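Local coordinates for protein dTDP-glucose 4,6-dehydratase (Klebsiella pneumoniae, PDB 5U4Q) that probably removes water from dTDP-glucose, or acts on a related nucleotide sugar, with bound NAD as the redox cofactor, at residues F181-G186 and D192-K197. Sequence-based numbering, arbitrary orientation. Where two conformers were deposited one is given.
Sequences FFTVYG and DMALFK. With NAD (nicotinamide-adenine-dinucleotide), chain C.
Ala194, which has positive phi (53°), presses its methyl against the end of a Rossmann-fold strand whose backbone also grips the nicotinamide of NAD. The strand 176-185 belongs to the parallel sheet of this extended short-chain dehydrogenase/reductase family member, and its end serves two partners, the cofactor and the segment 192-197 that leads into helix 194-203. Ala194 CB is wedged among Thr183 CG2, Tyr185 CB and Val184 O, the last at 3.7 Å, while Phe220 of the neighbouring strand 220-222 touches the same methyl. No hydrogen bond crosses between the segments; their side chains meet by apolar packing. Thr183 sends CG2 to the alanine by holding it anti to the backbone N, and its OG1 bonds to Arg218 instead. A chi1 of 78° sets Tyr185 CG over its own backbone, and this brings the ring beside Leu195, which it crosses at a slant; the ring also meets Tyr222 edge-to-face. On the cofactor side, Val184 N donates to the carboxamide O7N of NAD over 2.8 Å at 156°, which should help to fix the rotation of that amide, and Phe181 CB packs against C5N of the nicotinamide ring. Back at the helix, Leu195 CD1 closes to 3.3 Å from Tyr185 CD2.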
loop_
_atom_site.group_PDB
_atom_site.type_symbol
_atom_site.label_atom_id
_atom_site.label_comp_id
_atom_site.label_asym_id
_atom_site.label_seq_id
_atom_site.Cartn_x
_atom_site.Cartn_y
_atom_site.Cartn_z
ATOM N N PHE A 181 -9.725 -11.746 -4.792
ATOM C CA PHE A 181 -10.704 -12.690 -4.266
ATOM C C PHE A 181 -11.914 -11.948 -3.692
ATOM O O PHE A 181 -11.807 -10.844 -3.164
ATOM C CB PHE A 181 -10.082 -13.519 -3.148
ATOM C CG PHE A 181 -9.079 -14.555 -3.621
ATOM C CD1 PHE A 181 -9.496 -15.784 -4.119
ATOM C CD2 PHE A 181 -7.722 -14.307 -3.562
ATOM C CE1 PHE A 181 -8.572 -16.734 -4.541
ATOM C CE2 PHE A 181 -6.800 -15.252 -3.963
ATOM C CZ PHE A 181 -7.215 -16.470 -4.471
ATOM N N PHE A 182 -13.076 -12.584 -3.808
ATOM C CA PHE A 182 -14.329 -12.083 -3.254
ATOM C C PHE A 182 -14.598 -12.911 -1.977
ATOM O O PHE A 182 -13.943 -12.669 -0.967
ATOM C CB PHE A 182 -15.402 -12.110 -4.360
ATOM C CG PHE A 182 -15.225 -10.979 -5.344
ATOM C CD1 PHE A 182 -14.146 -10.956 -6.219
ATOM C CD2 PHE A 182 -16.104 -9.889 -5.324
ATOM C CE1 PHE A 182 -13.957 -9.887 -7.077
ATOM C CE2 PHE A 182 -15.932 -8.820 -6.180
ATOM C CZ PHE A 182 -14.845 -8.808 -7.050
ATOM N N THR A 183 -15.517 -13.861 -1.997
ATOM C CA THR A 183 -15.683 -14.769 -0.862
ATOM C C THR A 183 -15.560 -16.212 -1.360
ATOM O O THR A 183 -16.142 -16.591 -2.371
ATOM C CB THR A 183 -17.036 -14.526 -0.203
ATOM O OG1 THR A 183 -17.062 -13.173 0.282
ATOM C CG2 THR A 183 -17.283 -15.490 0.959
ATOM N N VAL A 184 -14.790 -17.003 -0.623
ATOM C CA VAL A 184 -14.566 -18.411 -0.935
ATOM C C VAL A 184 -15.193 -19.240 0.192
ATOM O O VAL A 184 -15.200 -18.818 1.327
ATOM C CB VAL A 184 -13.064 -18.707 -1.086
ATOM C CG1 VAL A 184 -12.842 -20.159 -1.491
ATOM C CG2 VAL A 184 -12.439 -17.745 -2.086
ATOM N N TYR A 185 -15.731 -20.414 -0.134
ATOM C CA TYR A 185 -16.360 -21.261 0.877
ATOM C C TYR A 185 -16.138 -22.748 0.596
ATOM O O TYR A 185 -15.880 -23.161 -0.534
ATOM C CB TYR A 185 -17.869 -20.962 0.974
ATOM C CG TYR A 185 -18.721 -21.562 -0.122
ATOM C CD1 TYR A 185 -18.859 -20.933 -1.363
ATOM C CD2 TYR A 185 -19.440 -22.742 0.097
ATOM C CE1 TYR A 185 -19.631 -21.491 -2.357
ATOM C CE2 TYR A 185 -20.231 -23.292 -0.882
ATOM C CZ TYR A 185 -20.356 -22.663 -2.108
ATOM O OH TYR A 185 -21.139 -23.217 -3.114
ATOM N N GLY A 186 -16.233 -23.543 1.643
ATOM C CA GLY A 186 -16.156 -24.985 1.498
ATOM C C GLY A 186 -15.475 -25.712 2.615
ATOM O O GLY A 186 -15.099 -25.119 3.634
ATOM N N ASP A 192 -14.675 -17.740 10.693
ATOM C CA ASP A 192 -15.141 -16.353 10.718
ATOM C C ASP A 192 -15.774 -15.863 9.427
ATOM O O ASP A 192 -16.135 -14.687 9.334
ATOM C CB ASP A 192 -13.965 -15.404 11.062
ATOM C CG ASP A 192 -12.868 -15.431 10.009
ATOM O OD1 ASP A 192 -12.559 -16.547 9.524
ATOM O OD2 ASP A 192 -12.331 -14.355 9.645
HETATM N N MSE A 193 -15.926 -16.746 8.435
HETATM C CA MSE A 193 -16.480 -16.330 7.153
HETATM C C MSE A 193 -17.384 -17.330 6.502
HETATM O O MSE A 193 -17.372 -18.521 6.828
HETATM C CB MSE A 193 -15.344 -16.103 6.146
HETATM C CG MSE A 193 -14.292 -15.144 6.665
HETATM SE SE MSE A 193 -13.145 -14.455 5.221
HETATM C CE MSE A 193 -12.482 -12.879 6.193
ATOM N N ALA A 194 -18.191 -16.820 5.572
ATOM C CA ALA A 194 -19.010 -17.644 4.665
ATOM C C ALA A 194 -19.908 -18.682 5.309
ATOM O O ALA A 194 -20.524 -18.389 6.327
ATOM C CB ALA A 194 -18.082 -18.263 3.631
ATOM N N LEU A 195 -20.000 -19.895 4.742
ATOM C CA LEU A 195 -20.918 -20.877 5.290
ATOM C C LEU A 195 -20.550 -21.332 6.688
ATOM O O LEU A 195 -21.403 -21.626 7.512
ATOM C CB LEU A 195 -21.014 -22.098 4.411
ATOM C CG LEU A 195 -21.523 -21.928 3.004
ATOM C CD1 LEU A 195 -21.725 -23.314 2.428
ATOM C CD2 LEU A 195 -22.843 -21.152 3.017
ATOM N N PHE A 196 -19.248 -21.423 6.960
ATOM C CA PHE A 196 -18.765 -21.829 8.268
ATOM C C PHE A 196 -19.288 -20.828 9.320
ATOM O O PHE A 196 -19.785 -21.224 10.370
ATOM C CB PHE A 196 -17.220 -21.861 8.201
ATOM C CG PHE A 196 -16.536 -22.732 9.220
ATOM C CD1 PHE A 196 -17.053 -22.981 10.492
ATOM C CD2 PHE A 196 -15.272 -23.215 8.920
ATOM C CE1 PHE A 196 -16.347 -23.768 11.393
ATOM C CE2 PHE A 196 -14.560 -23.974 9.824
ATOM C CZ PHE A 196 -15.088 -24.236 11.059
ATOM N N LYS A 197 -19.185 -19.541 9.019
ATOM C CA LYS A 197 -19.693 -18.501 9.933
ATOM C C LYS A 197 -21.175 -18.725 10.217
ATOM O O LYS A 197 -21.594 -18.726 11.373
ATOM C CB LYS A 197 -19.473 -17.112 9.347
ATOM C CG LYS A 197 -20.022 -15.972 10.198
ATOM C CD LYS A 197 -19.744 -14.626 9.564
ATOM C CE LYS A 197 -20.182 -13.495 10.484
ATOM N NZ LYS A 197 -19.694 -12.185 9.978
HETATM P PA NAD C . -6.704 -18.082 6.417
HETATM O O1A NAD C . -7.427 -19.362 6.590
HETATM O O2A NAD C . -6.604 -17.088 7.557
HETATM O O5B NAD C . -5.224 -18.438 5.870
HETATM C C5B NAD C . -4.119 -17.544 5.893
HETATM C C4B NAD C . -2.975 -18.232 6.618
HETATM O O4B NAD C . -1.921 -17.251 6.655
HETATM C C3B NAD C . -3.305 -18.625 8.051
HETATM O O3B NAD C . -3.219 -20.034 8.316
HETATM C C2B NAD C . -2.317 -17.790 8.867
HETATM O O2B NAD C . -1.807 -18.482 10.023
HETATM C C1B NAD C . -1.229 -17.399 7.869
HETATM N N9A NAD C . -0.536 -16.147 8.216
HETATM C C8A NAD C . -1.104 -14.959 8.525
HETATM N N7A NAD C . -0.164 -14.055 8.811
HETATM C C5A NAD C . 1.027 -14.658 8.666
HETATM C C6A NAD C . 2.435 -14.257 8.863
HETATM N N6A NAD C . 2.772 -13.030 9.234
HETATM N N1A NAD C . 3.355 -15.194 8.629
HETATM C C2A NAD C . 3.061 -16.450 8.262
HETATM N N3A NAD C . 1.799 -16.894 8.091
HETATM C C4A NAD C . 0.771 -16.026 8.287
HETATM O O3 NAD C . -7.322 -17.210 5.209
HETATM P PN NAD C . -7.640 -17.650 3.693
HETATM O O1N NAD C . -7.094 -18.974 3.351
HETATM O O2N NAD C . -9.116 -17.296 3.513
HETATM O O5D NAD C . -6.816 -16.509 2.945
HETATM C C5D NAD C . -5.789 -16.729 1.984
HETATM C C4D NAD C . -5.569 -15.401 1.277
HETATM O O4D NAD C . -6.710 -15.101 0.441
HETATM C C3D NAD C . -5.359 -14.161 2.139
HETATM O O3D NAD C . -4.347 -13.365 1.520
HETATM C C2D NAD C . -6.666 -13.408 2.060
HETATM O O2D NAD C . -6.515 -11.979 2.195
HETATM C C1D NAD C . -7.175 -13.778 0.682
HETATM N N1N NAD C . -8.649 -13.756 0.597
HETATM C C2N NAD C . -9.428 -14.769 1.041
HETATM C C3N NAD C . -10.828 -14.715 0.941
HETATM C C7N NAD C . -11.778 -15.819 1.423
HETATM O O7N NAD C . -12.983 -15.753 1.140
HETATM N N7N NAD C . -11.379 -16.852 2.185
HETATM C C4N NAD C . -11.411 -13.587 0.408
HETATM C C5N NAD C . -10.601 -12.549 -0.032
HETATM C C6N NAD C . -9.219 -12.636 0.088
#